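Side-chain contacts in (S)-imine reductase (Streptomyces sp. GF3546, PDB 4OQY), which reduces imines to amines with S selectivity, most likely using NADPH as the hydride donor: residues I63-T68 against A75-V80; E263-G268 against N276-L281; K271-N276 against L281-K286. All coordinates share one frame; numbering follows the deposited sequence.

Contact 1 (I63-T68 against A75-V80); sequences IVLSLT and AILEPV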
ATOM      1  N   ILE B  63      12.884   7.763 -32.132  1.00 21.73           N
ATOM      2  CA  ILE B  63      13.469   8.650 -31.152  1.00 21.29           C
ATOM      3  C   ILE B  63      12.832   8.354 -29.803  1.00 21.30           C
ATOM      4  O   ILE B  63      11.650   8.623 -29.586  1.00 20.99           O
ATOM      5  CB  ILE B  63      13.165  10.132 -31.500  1.00 20.92           C
ATOM      6  CG1 ILE B  63      13.490  10.422 -32.978  1.00 20.99           C
ATOM      7  CG2 ILE B  63      13.892  11.064 -30.550  1.00 20.64           C
ATOM      8  CD1 ILE B  63      14.933  10.220 -33.408  1.00 21.07           C
ATOM      9  N   VAL B  64      13.632   7.829 -28.895  1.00 21.45           N
ATOM     10  CA  VAL B  64      13.206   7.514 -27.547  1.00 21.73           C
ATOM     11  C   VAL B  64      13.629   8.619 -26.610  1.00 22.14           C
ATOM     12  O   VAL B  64      14.820   8.963 -26.518  1.00 21.96           O
ATOM     13  CB  VAL B  64      13.887   6.228 -27.046  1.00 21.80           C
ATOM     14  CG1 VAL B  64      13.500   5.949 -25.594  1.00 21.70           C
ATOM     15  CG2 VAL B  64      13.504   5.072 -27.950  1.00 22.06           C
ATOM     16  N   LEU B  65      12.656   9.156 -25.893  1.00 22.97           N
ATOM     17  CA  LEU B  65      12.894  10.234 -24.953  1.00 23.82           C
ATOM     18  C   LEU B  65      12.742   9.710 -23.549  1.00 24.92           C
ATOM     19  O   LEU B  65      11.727   9.094 -23.196  1.00 24.97           O
ATOM     20  CB  LEU B  65      11.876  11.373 -25.135  1.00 23.61           C
ATOM     21  CG  LEU B  65      11.648  11.981 -26.520  1.00 23.59           C
ATOM     22  CD1 LEU B  65      10.589  13.060 -26.397  1.00 23.75           C
ATOM     23  CD2 LEU B  65      12.893  12.556 -27.167  1.00 23.69           C
ATOM     24  N   SER B  66      13.764   9.968 -22.750  1.00 26.50           N
ATOM     25  CA  SER B  66      13.752   9.626 -21.344  1.00 27.70           C
ATOM     26  C   SER B  66      14.132  10.864 -20.559  1.00 28.28           C
ATOM     27  O   SER B  66      15.298  11.045 -20.196  1.00 28.64           O
ATOM     28  CB  SER B  66      14.761   8.519 -21.071  1.00 28.11           C
ATOM     29  OG  SER B  66      14.571   8.044 -19.765  1.00 28.40           O
ATOM     30  N   LEU B  67      13.151  11.729 -20.335  1.00 29.15           N
ATOM     31  CA  LEU B  67      13.380  13.039 -19.712  1.00 29.13           C
ATOM     32  C   LEU B  67      12.496  13.196 -18.487  1.00 28.99           C
ATOM     33  O   LEU B  67      11.604  12.397 -18.252  1.00 28.03           O
ATOM     34  CB  LEU B  67      13.123  14.150 -20.726  1.00 29.51           C
ATOM     35  CG  LEU B  67      14.094  14.121 -21.919  1.00 29.78           C
ATOM     36  CD1 LEU B  67      13.559  14.878 -23.117  1.00 29.76           C
ATOM     37  CD2 LEU B  67      15.472  14.646 -21.538  1.00 30.17           C
ATOM     38  N   THR B  68      12.752  14.218 -17.682  1.00 29.80           N
ATOM     39  CA  THR B  68      12.078  14.314 -16.388  1.00 30.29           C
ATOM     40  C   THR B  68      10.564  14.548 -16.508  1.00 29.36           C
ATOM     41  O   THR B  68       9.784  14.012 -15.723  1.00 29.29           O
ATOM     42  CB  THR B  68      12.715  15.396 -15.490  1.00 31.78           C
ATOM     43  OG1 THR B  68      14.134  15.256 -15.520  1.00 33.57           O
ATOM     44  CG2 THR B  68      12.268  15.223 -14.050  1.00 32.39           C
ATOM     45  N   ALA B  75      11.351  21.773 -24.133  1.00 23.30           N
ATOM     46  CA  ALA B  75      12.563  22.583 -24.143  1.00 23.55           C
ATOM     47  C   ALA B  75      13.545  22.069 -25.175  1.00 23.40           C
ATOM     48  O   ALA B  75      14.188  22.841 -25.865  1.00 23.46           O
ATOM     49  CB  ALA B  75      13.208  22.588 -22.773  1.00 23.71           C
ATOM     50  N   ILE B  76      13.665  20.753 -25.277  1.00 23.20           N
ATOM     51  CA  ILE B  76      14.579  20.165 -26.242  1.00 23.37           C
ATOM     52  C   ILE B  76      14.010  20.209 -27.669  1.00 23.58           C
ATOM     53  O   ILE B  76      14.742  20.502 -28.607  1.00 23.97           O
ATOM     54  CB  ILE B  76      14.967  18.722 -25.833  1.00 23.09           C
ATOM     55  CG1 ILE B  76      15.850  18.795 -24.583  1.00 23.35           C
ATOM     56  CG2 ILE B  76      15.691  18.019 -26.976  1.00 22.97           C
ATOM     57  CD1 ILE B  76      16.124  17.479 -23.892  1.00 23.29           C
ATOM     58  N   LEU B  77      12.716  19.937 -27.840  1.00 23.71           N
ATOM     59  CA  LEU B  77      12.160  19.747 -29.183  1.00 23.93           C
ATOM     60  C   LEU B  77      11.604  21.012 -29.853  1.00 24.67           C
ATOM     61  O   LEU B  77      11.665  21.120 -31.077  1.00 24.27           O
ATOM     62  CB  LEU B  77      11.128  18.608 -29.189  1.00 23.71           C
ATOM     63  CG  LEU B  77      11.711  17.222 -28.831  1.00 23.61           C
ATOM     64  CD1 LEU B  77      10.631  16.152 -28.899  1.00 23.63           C
ATOM     65  CD2 LEU B  77      12.877  16.840 -29.727  1.00 23.58           C
ATOM     66  N   GLU B  78      11.097  21.967 -29.078  1.00 25.64           N
ATOM     67  CA  GLU B  78      10.459  23.139 -29.682  1.00 27.06           C
ATOM     68  C   GLU B  78      11.397  23.880 -30.634  1.00 26.79           C
ATOM     69  O   GLU B  78      10.991  24.241 -31.727  1.00 26.61           O
ATOM     70  CB  GLU B  78       9.859  24.074 -28.622  1.00 28.73           C
ATOM     71  CG  GLU B  78       9.287  25.377 -29.194  1.00 31.43           C
ATOM     72  CD  GLU B  78      10.354  26.452 -29.462  1.00 33.77           C
ATOM     73  OE1 GLU B  78      11.431  26.432 -28.816  1.00 36.34           O
ATOM     74  OE2 GLU B  78      10.111  27.348 -30.302  1.00 37.50           O
ATOM     75  N   PRO B  79      12.676  24.054 -30.260  1.00 26.50           N
ATOM     76  CA  PRO B  79      13.562  24.721 -31.229  1.00 26.48           C
ATOM     77  C   PRO B  79      13.942  23.917 -32.485  1.00 25.79           C
ATOM     78  O   PRO B  79      14.520  24.480 -33.412  1.00 26.00           O
ATOM     79  CB  PRO B  79      14.837  24.989 -30.417  1.00 26.83           C
ATOM     80  CG  PRO B  79      14.473  24.801 -28.974  1.00 26.76           C
ATOM     81  CD  PRO B  79      13.343  23.825 -28.961  1.00 26.43           C
ATOM     82  N   VAL B  80      13.643  22.621 -32.520  1.00 24.93           N
ATOM     83  CA  VAL B  80      14.069  21.780 -33.621  1.00 24.36           C
ATOM     84  C   VAL B  80      12.884  21.114 -34.300  1.00 23.89           C
ATOM     85  O   VAL B  80      13.005  20.013 -34.838  1.00 23.40           O
ATOM     86  CB  VAL B  80      15.076  20.700 -33.162  1.00 24.00           C
ATOM     87  CG1 VAL B  80      16.349  21.351 -32.666  1.00 24.25           C
ATOM     88  CG2 VAL B  80      14.495  19.817 -32.066  1.00 23.79           C
TER

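Contact 2 (E263-G268 against N276-L281); sequences EIFKAG and NSFSSL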
ATOM      1  N   GLU B 263     -11.898  10.221   6.087  1.00 20.77           N
ATOM      2  CA  GLU B 263     -12.814  11.123   5.371  1.00 21.86           C
ATOM      3  C   GLU B 263     -13.525  10.394   4.241  1.00 21.55           C
ATOM      4  O   GLU B 263     -14.727  10.574   3.991  1.00 21.94           O
ATOM      5  CB  GLU B 263     -11.998  12.249   4.749  1.00 22.74           C
ATOM      6  CG  GLU B 263     -11.801  13.416   5.687  1.00 23.88           C
ATOM      7  CD  GLU B 263     -12.960  14.369   5.569  1.00 25.46           C
ATOM      8  OE1 GLU B 263     -13.078  15.080   4.542  1.00 26.94           O
ATOM      9  OE2 GLU B 263     -13.769  14.394   6.510  1.00 26.42           O
ATOM     10  N   ILE B 264     -12.756   9.548   3.563  1.00 20.77           N
ATOM     11  CA  ILE B 264     -13.310   8.736   2.498  1.00 20.60           C
ATOM     12  C   ILE B 264     -14.298   7.687   3.034  1.00 20.30           C
ATOM     13  O   ILE B 264     -15.408   7.592   2.531  1.00 20.57           O
ATOM     14  CB  ILE B 264     -12.195   8.120   1.652  1.00 20.28           C
ATOM     15  CG1 ILE B 264     -11.478   9.252   0.889  1.00 20.57           C
ATOM     16  CG2 ILE B 264     -12.758   7.071   0.703  1.00 20.35           C
ATOM     17  CD1 ILE B 264     -10.044   8.901   0.498  1.00 20.23           C
ATOM     18  N   PHE B 265     -13.901   6.896   4.034  1.00 19.64           N
ATOM     19  CA  PHE B 265     -14.854   6.007   4.702  1.00 19.48           C
ATOM     20  C   PHE B 265     -16.065   6.759   5.242  1.00 20.10           C
ATOM     21  O   PHE B 265     -17.189   6.312   5.084  1.00 20.49           O
ATOM     22  CB  PHE B 265     -14.193   5.237   5.820  1.00 18.87           C
ATOM     23  CG  PHE B 265     -13.458   4.025   5.319  1.00 18.36           C
ATOM     24  CD1 PHE B 265     -12.205   4.150   4.747  1.00 18.11           C
ATOM     25  CD2 PHE B 265     -14.053   2.778   5.357  1.00 18.31           C
ATOM     26  CE1 PHE B 265     -11.510   3.018   4.275  1.00 17.77           C
ATOM     27  CE2 PHE B 265     -13.365   1.653   4.889  1.00 17.96           C
ATOM     28  CZ  PHE B 265     -12.119   1.794   4.315  1.00 17.73           C
ATOM     29  N   LYS B 266     -15.841   7.901   5.871  1.00 20.35           N
ATOM     30  CA  LYS B 266     -16.981   8.725   6.337  1.00 21.12           C
ATOM     31  C   LYS B 266     -17.967   9.055   5.193  1.00 21.71           C
ATOM     32  O   LYS B 266     -19.191   8.959   5.362  1.00 22.31           O
ATOM     33  CB  LYS B 266     -16.459   9.996   7.025  1.00 21.55           C
ATOM     34  CG  LYS B 266     -17.533  10.962   7.488  1.00 22.68           C
ATOM     35  CD  LYS B 266     -17.020  12.239   8.136  1.00 23.27           C
ATOM     36  CE  LYS B 266     -16.189  13.058   7.165  1.00 23.36           C
ATOM     37  NZ  LYS B 266     -16.659  14.477   7.030  1.00 24.60           N
ATOM     38  N   ALA B 267     -17.466   9.446   4.030  1.00 21.58           N
ATOM     39  CA  ALA B 267     -18.372   9.821   2.953  1.00 22.28           C
ATOM     40  C   ALA B 267     -19.184   8.630   2.481  1.00 22.28           C
ATOM     41  O   ALA B 267     -20.330   8.763   2.128  1.00 22.99           O
ATOM     42  CB  ALA B 267     -17.604  10.447   1.799  1.00 22.29           C
ATOM     43  N   GLY B 268     -18.572   7.445   2.468  1.00 21.48           N
ATOM     44  CA  GLY B 268     -19.325   6.248   2.109  1.00 21.63           C
ATOM     45  C   GLY B 268     -20.426   5.926   3.087  1.00 22.07           C
ATOM     46  O   GLY B 268     -21.562   5.629   2.688  1.00 22.81           O
ATOM     47  N   ASN B 276     -23.015  -2.195   2.496  1.00 27.62           N
ATOM     48  CA  ASN B 276     -22.516  -2.642   1.223  1.00 27.74           C
ATOM     49  C   ASN B 276     -21.079  -3.082   1.296  1.00 26.99           C
ATOM     50  O   ASN B 276     -20.401  -2.896   2.297  1.00 25.96           O
ATOM     51  CB  ASN B 276     -22.681  -1.532   0.200  1.00 28.07           C
ATOM     52  CG  ASN B 276     -24.137  -1.221  -0.064  1.00 29.30           C
ATOM     53  OD1 ASN B 276     -24.700  -0.294   0.524  1.00 29.39           O
ATOM     54  ND2 ASN B 276     -24.763  -2.006  -0.924  1.00 29.99           N
ATOM     55  N   SER B 277     -20.628  -3.648   0.190  1.00 27.69           N
ATOM     56  CA  SER B 277     -19.248  -4.078   0.023  1.00 27.41           C
ATOM     57  C   SER B 277     -18.273  -2.901   0.050  1.00 26.81           C
ATOM     58  O   SER B 277     -18.661  -1.748  -0.212  1.00 26.57           O
ATOM     59  CB  SER B 277     -19.136  -4.850  -1.301  1.00 28.26           C
ATOM     60  OG  SER B 277     -17.909  -4.626  -1.961  1.00 28.21           O
ATOM     61  N   PHE B 278     -17.012  -3.194   0.379  1.00 26.14           N
ATOM     62  CA  PHE B 278     -15.940  -2.195   0.376  1.00 25.81           C
ATOM     63  C   PHE B 278     -15.754  -1.541  -0.942  1.00 25.46           C
ATOM     64  O   PHE B 278     -15.347  -0.397  -1.014  1.00 25.00           O
ATOM     65  CB  PHE B 278     -14.603  -2.832   0.759  1.00 26.08           C
ATOM     66  CG  PHE B 278     -14.523  -3.114   2.192  1.00 26.67           C
ATOM     67  CD1 PHE B 278     -14.540  -2.077   3.080  1.00 27.00           C
ATOM     68  CD2 PHE B 278     -14.513  -4.405   2.662  1.00 27.56           C
ATOM     69  CE1 PHE B 278     -14.506  -2.323   4.427  1.00 27.23           C
ATOM     70  CE2 PHE B 278     -14.485  -4.662   4.022  1.00 27.62           C
ATOM     71  CZ  PHE B 278     -14.482  -3.616   4.905  1.00 27.15           C
ATOM     72  N   SER B 279     -16.029  -2.286  -1.992  1.00 25.78           N
ATOM     73  CA  SER B 279     -15.838  -1.771  -3.304  1.00 26.14           C
ATOM     74  C   SER B 279     -16.803  -0.620  -3.606  1.00 26.25           C
ATOM     75  O   SER B 279     -16.594   0.080  -4.577  1.00 26.44           O
ATOM     76  CB  SER B 279     -16.033  -2.860  -4.334  1.00 26.89           C
ATOM     77  OG  SER B 279     -17.370  -3.287  -4.367  1.00 27.70           O
ATOM     78  N   SER B 280     -17.854  -0.446  -2.798  1.00 26.22           N
ATOM     79  CA  SER B 280     -18.749   0.719  -2.941  1.00 26.66           C
ATOM     80  C   SER B 280     -17.955   2.034  -2.827  1.00 26.35           C
ATOM     81  O   SER B 280     -18.404   3.100  -3.285  1.00 26.75           O
ATOM     82  CB  SER B 280     -19.893   0.649  -1.917  1.00 26.79           C
ATOM     83  OG  SER B 280     -19.443   0.885  -0.598  1.00 26.24           O
ATOM     84  N   LEU B 281     -16.754   1.953  -2.250  1.00 25.75           N
ATOM     85  CA  LEU B 281     -15.882   3.113  -2.145  1.00 25.73           C
ATOM     86  C   LEU B 281     -15.437   3.651  -3.507  1.00 25.96           C
ATOM     87  O   LEU B 281     -15.120   4.824  -3.619  1.00 25.79           O
ATOM     88  CB  LEU B 281     -14.677   2.821  -1.244  1.00 25.41           C
ATOM     89  CG  LEU B 281     -15.019   2.684   0.245  1.00 25.46           C
ATOM     90  CD1 LEU B 281     -13.858   2.094   1.030  1.00 25.43           C
ATOM     91  CD2 LEU B 281     -15.454   4.019   0.817  1.00 26.05           C
TER

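Contact 3 (K271-N276 against L281-K286); sequences KGFAEN and LIEVLK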
ATOM      1  N   LYS B 271     -23.298   8.266   2.613  1.00 25.74           N
ATOM      2  CA  LYS B 271     -24.068   7.980   1.402  1.00 26.53           C
ATOM      3  C   LYS B 271     -24.887   6.701   1.501  1.00 26.62           C
ATOM      4  O   LYS B 271     -25.423   6.251   0.511  1.00 27.09           O
ATOM      5  CB  LYS B 271     -23.198   7.977   0.154  1.00 26.24           C
ATOM      6  CG  LYS B 271     -22.600   9.324  -0.172  1.00 26.54           C
ATOM      7  CD  LYS B 271     -23.638  10.242  -0.755  1.00 28.09           C
ATOM      8  CE  LYS B 271     -23.057  11.462  -1.436  1.00 28.51           C
ATOM      9  NZ  LYS B 271     -21.818  11.087  -2.171  1.00 27.72           N
ATOM     10  N   GLY B 272     -25.034   6.148   2.695  1.00 26.37           N
ATOM     11  CA  GLY B 272     -25.922   5.003   2.884  1.00 26.88           C
ATOM     12  C   GLY B 272     -25.278   3.657   2.529  1.00 26.20           C
ATOM     13  O   GLY B 272     -25.976   2.656   2.398  1.00 26.60           O
ATOM     14  N   PHE B 273     -23.962   3.638   2.383  1.00 25.26           N
ATOM     15  CA  PHE B 273     -23.254   2.377   2.016  1.00 24.78           C
ATOM     16  C   PHE B 273     -22.795   1.461   3.179  1.00 24.40           C
ATOM     17  O   PHE B 273     -22.083   0.467   2.923  1.00 23.95           O
ATOM     18  CB  PHE B 273     -22.045   2.672   1.104  1.00 24.08           C
ATOM     19  CG  PHE B 273     -22.393   3.173  -0.277  1.00 24.72           C
ATOM     20  CD1 PHE B 273     -22.985   2.330  -1.206  1.00 25.34           C
ATOM     21  CD2 PHE B 273     -22.101   4.485  -0.674  1.00 24.82           C
ATOM     22  CE1 PHE B 273     -23.322   2.775  -2.473  1.00 26.07           C
ATOM     23  CE2 PHE B 273     -22.420   4.920  -1.945  1.00 25.50           C
ATOM     24  CZ  PHE B 273     -23.042   4.075  -2.842  1.00 26.12           C
ATOM     25  N   ALA B 274     -23.189   1.734   4.429  1.00 24.84           N
ATOM     26  CA  ALA B 274     -22.702   0.952   5.591  1.00 24.67           C
ATOM     27  C   ALA B 274     -22.733  -0.568   5.378  1.00 25.10           C
ATOM     28  O   ALA B 274     -21.777  -1.270   5.745  1.00 24.22           O
ATOM     29  CB  ALA B 274     -23.475   1.306   6.859  1.00 25.08           C
ATOM     30  N   GLU B 275     -23.822  -1.067   4.790  1.00 26.68           N
ATOM     31  CA  GLU B 275     -24.023  -2.517   4.666  1.00 27.66           C
ATOM     32  C   GLU B 275     -23.552  -3.058   3.338  1.00 27.78           C
ATOM     33  O   GLU B 275     -23.658  -4.250   3.079  1.00 28.30           O
ATOM     34  CB  GLU B 275     -25.481  -2.879   4.849  1.00 29.38           C
ATOM     35  CG  GLU B 275     -26.063  -2.403   6.165  1.00 30.17           C
ATOM     36  CD  GLU B 275     -25.372  -2.983   7.375  1.00 30.03           C
ATOM     37  OE1 GLU B 275     -24.848  -4.117   7.298  1.00 30.34           O
ATOM     38  OE2 GLU B 275     -25.349  -2.306   8.423  1.00 30.87           O
ATOM     39  N   ASN B 276     -23.015  -2.195   2.496  1.00 27.62           N
ATOM     40  CA  ASN B 276     -22.516  -2.642   1.223  1.00 27.74           C
ATOM     41  C   ASN B 276     -21.079  -3.082   1.296  1.00 26.99           C
ATOM     42  O   ASN B 276     -20.401  -2.896   2.297  1.00 25.96           O
ATOM     43  CB  ASN B 276     -22.681  -1.532   0.200  1.00 28.07           C
ATOM     44  CG  ASN B 276     -24.137  -1.221  -0.064  1.00 29.30           C
ATOM     45  OD1 ASN B 276     -24.700  -0.294   0.524  1.00 29.39           O
ATOM     46  ND2 ASN B 276     -24.763  -2.006  -0.924  1.00 29.99           N
ATOM     47  N   LEU B 281     -16.754   1.953  -2.250  1.00 25.75           N
ATOM     48  CA  LEU B 281     -15.882   3.113  -2.145  1.00 25.73           C
ATOM     49  C   LEU B 281     -15.437   3.651  -3.507  1.00 25.96           C
ATOM     50  O   LEU B 281     -15.120   4.824  -3.619  1.00 25.79           O
ATOM     51  CB  LEU B 281     -14.677   2.821  -1.244  1.00 25.41           C
ATOM     52  CG  LEU B 281     -15.019   2.684   0.245  1.00 25.46           C
ATOM     53  CD1 LEU B 281     -13.858   2.094   1.030  1.00 25.43           C
ATOM     54  CD2 LEU B 281     -15.454   4.019   0.817  1.00 26.05           C
ATOM     55  N   ILE B 282     -15.432   2.805  -4.535  1.00 26.29           N
ATOM     56  CA  ILE B 282     -15.131   3.257  -5.892  1.00 26.80           C
ATOM     57  C   ILE B 282     -16.135   4.342  -6.301  1.00 27.74           C
ATOM     58  O   ILE B 282     -15.745   5.364  -6.864  1.00 27.61           O
ATOM     59  CB  ILE B 282     -15.151   2.097  -6.907  1.00 27.29           C
ATOM     60  CG1 ILE B 282     -14.070   1.054  -6.556  1.00 26.87           C
ATOM     61  CG2 ILE B 282     -14.891   2.616  -8.308  1.00 27.92           C
ATOM     62  CD1 ILE B 282     -14.209  -0.261  -7.291  1.00 27.45           C
ATOM     63  N   GLU B 283     -17.404   4.144  -5.947  1.00 28.83           N
ATOM     64  CA  GLU B 283     -18.473   5.153  -6.200  1.00 30.12           C
ATOM     65  C   GLU B 283     -18.226   6.463  -5.485  1.00 29.58           C
ATOM     66  O   GLU B 283     -18.447   7.535  -6.037  1.00 30.50           O
ATOM     67  CB  GLU B 283     -19.852   4.673  -5.734  1.00 31.51           C
ATOM     68  CG  GLU B 283     -20.311   3.336  -6.267  1.00 32.68           C
ATOM     69  CD  GLU B 283     -20.172   3.249  -7.764  1.00 34.14           C
ATOM     70  OE1 GLU B 283     -20.684   4.151  -8.460  1.00 35.45           O
ATOM     71  OE2 GLU B 283     -19.532   2.276  -8.236  1.00 35.60           O
ATOM     72  N   VAL B 284     -17.792   6.377  -4.242  1.00 28.82           N
ATOM     73  CA  VAL B 284     -17.460   7.551  -3.473  1.00 28.50           C
ATOM     74  C   VAL B 284     -16.319   8.321  -4.135  1.00 28.33           C
ATOM     75  O   VAL B 284     -16.305   9.539  -4.147  1.00 28.44           O
ATOM     76  CB  VAL B 284     -17.037   7.164  -2.052  1.00 27.94           C
ATOM     77  CG1 VAL B 284     -16.650   8.395  -1.249  1.00 27.81           C
ATOM     78  CG2 VAL B 284     -18.144   6.368  -1.370  1.00 28.36           C
ATOM     79  N   LEU B 285     -15.342   7.603  -4.674  1.00 27.92           N
ATOM     80  CA  LEU B 285     -14.166   8.267  -5.218  1.00 27.84           C
ATOM     81  C   LEU B 285     -14.334   8.806  -6.632  1.00 28.64           C
ATOM     82  O   LEU B 285     -13.470   9.506  -7.124  1.00 28.13           O
ATOM     83  CB  LEU B 285     -12.959   7.319  -5.157  1.00 26.98           C
ATOM     84  CG  LEU B 285     -12.516   6.939  -3.737  1.00 26.34           C
ATOM     85  CD1 LEU B 285     -11.467   5.842  -3.789  1.00 25.91           C
ATOM     86  CD2 LEU B 285     -11.987   8.121  -2.939  1.00 26.25           C
ATOM     87  N   LYS B 286     -15.434   8.472  -7.286  1.00 30.47           N
ATOM     88  CA  LYS B 286     -15.665   8.909  -8.660  1.00 32.16           C
ATOM     89  C   LYS B 286     -15.919  10.408  -8.796  1.00 33.43           C
ATOM     90  O   LYS B 286     -15.729  10.935  -9.881  1.00 33.27           O
ATOM     91  CB  LYS B 286     -16.823   8.137  -9.269  1.00 33.45           C
ATOM     92  CG  LYS B 286     -16.493   6.680  -9.479  1.00 33.87           C
ATOM     93  CD  LYS B 286     -17.621   6.052 -10.249  1.00 35.53           C
ATOM     94  CE  LYS B 286     -17.234   4.663 -10.672  1.00 35.89           C
ATOM     95  NZ  LYS B 286     -18.394   3.742 -10.553  1.00 37.00           N
TER

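Contact 1 (I63-T68 against A75-V80)
In the Rossmann-type nucleotide-binding domain, the beta-alpha-beta unit of strand 62-65, helix 70-77 and strand 88-91 is packed here by two aliphatic pairs, Leu65 with Leu77 and Leu67 with Ile76. Both pairs meet tip to tip. At the end of the strand, Leu65 sends its CD1 methyl to Leu77 CD1 at 4.0 Å, a single methyl-to-methyl touch. Two residues further on, in the loop after the strand, Leu67 meets Ile76 with both branches: Leu67 CD1 and CD2 each lie 3.7 Å from Ile76 CD1, so the isoleucine tip rests in the fork of the leucine. That reach depends on an extended Ile76, whose CG1 is anti to the carbonyl carbon (chi1 -69°) and whose CD1 is anti to CA (chi2 169°). The contact is wholly apolar and borders the cofactor site: Leu67 and Thr68 are NADPH-binding residues, and the side chain of Ile76 comes within about 3 Å of that of Arg34, another of them. Residues 78-79 form a 3-10 segment, and Val80 N bonds to Leu77 O at 2.9 Å. Leu65 also packs on Ile9 and Val73, Leu67 on Ala72 and Val73, and Ile76 on Val53 of helix 53-58, while strand 62-65 lies between, and parallel to, strands 6-9 and 88-91 in a mixed sheet.

Contact 2 (E263-G268 against N276-L281)
Phe265 and Leu281 make the main contact, a CH-pi interaction. Leu281 CD1 stands over one face of the Phe265 ring, 4.0 Å from its centroid and 22° off the normal, displaced toward the rim so that Phe265 CZ is its nearest atom at 3.7 Å. The two side chains cross at about a right angle. Between the aromatic rings the contact is edge to edge: Phe265 CE2 and Phe278 CE1 are 4.2 Å apart, each near the plane of the other ring. Aliphatic packing uses the second branch of Leu281: with CG anti to the carbonyl carbon (chi1 -70°), the fork sends CD1 to the ring and CD2 to Ile264, where CD2 lies 4.1 Å from Ile264 CG2 and faces the helix backbone at Ile264 O; a side chain at Gly268 would crowd this methyl. Replacing Phe265 by alanine removes the ring, which is likely to leave Leu281 CD1 without its aromatic platform and Phe278 CE1 without its edge partner. Hydrogen bonds shape the loop. Ser277 O is gripped twice by one residue, by Ser280 N at 3.0 Å and by Ser280 OG at 2.8 Å, the hydroxyl oxygen almost in line with the C=O bond (175°), while Ser277 OG and Ser279 OG pair at 2.8 Å. Asp232 OD1 accepts from Phe278 N. In the mainly helical C-terminal domain, the arrangement folds the chain after helix 256-270 back onto that helix and presents it to the dimer interface: Leu181 of the second subunit packs on Ile264, Phe265 and Leu281, and Trp177 of that subunit meets the Phe278 ring.

Contact 3 (K271-N276 against L281-K286)
Phe273, the residue that reaches across to Glu283 and Val284, starts a type I beta turn closed by Asn276 N bonding to Phe273 O at 2.9 Å, and its CA stands 8.5 Å from that of Leu281 at the start of helix 281-285. Its ring lies obliquely against the helix surface. Phe273 CZ approaches Glu283 CB at 4.3 Å, and Phe273 CD2 approaches Val284 CG2 at 4.4 Å, which makes this a loose apolar contact. Val284 holds CG1 anti to its backbone N (chi1 178°), leaving CG2 as the branch nearest the ring. At the ring's edge, in its plane, sits Asn276 CG from the far end of the turn. The backbone leading into Phe273 is set by a Schellman motif that ends helix 256-270: Gly272, with positive phi, is the C-prime residue, and this backbone conformation calls for glycine because a CB would jam against the preceding carbonyl oxygen. Glu283 meets Phe273 with the aliphatic part of its side chain, CB nearest. All three of its torsions are bent near -50°, curling the carboxylate away from the ring to Lys286. The resulting salt bridge joins Lys286 NZ to Glu283 OE2 at 3.0 Å, approaching on the syn side but 33° out of the carboxylate plane; a weak second bond reaches Glu283 OE1. It links two residues three apart in the chain, near the C-terminal end of this short helix. Phe273 also packs on Leu234 of helix 234-251, and Glu275 in the same turn forms a salt bridge with Arg233.

How the contacts relate
Contacts 2 and 3 are two parts of one C-terminal assembly, with centres only 4 Å apart, alternating segments, and Asn276 and Leu281 in common. The end of helix 256-270 joins them directly: Gly268 O lies 3.1 Å from Phe273 N, a probable hydrogen bond, and Ser280 OG packs 3.6 Å from Phe273 CB. Both border the second subunit. Contact 1 belongs to the nucleotide-binding domain on the opposite side of the chain's centre, 43 Å from either of them between centres. It holds NADPH-binding residues, whereas the side chain of Phe278 in contact 2 is about 10 Å from a bound NADPH, consistent with cofactor sites formed between the two subunits.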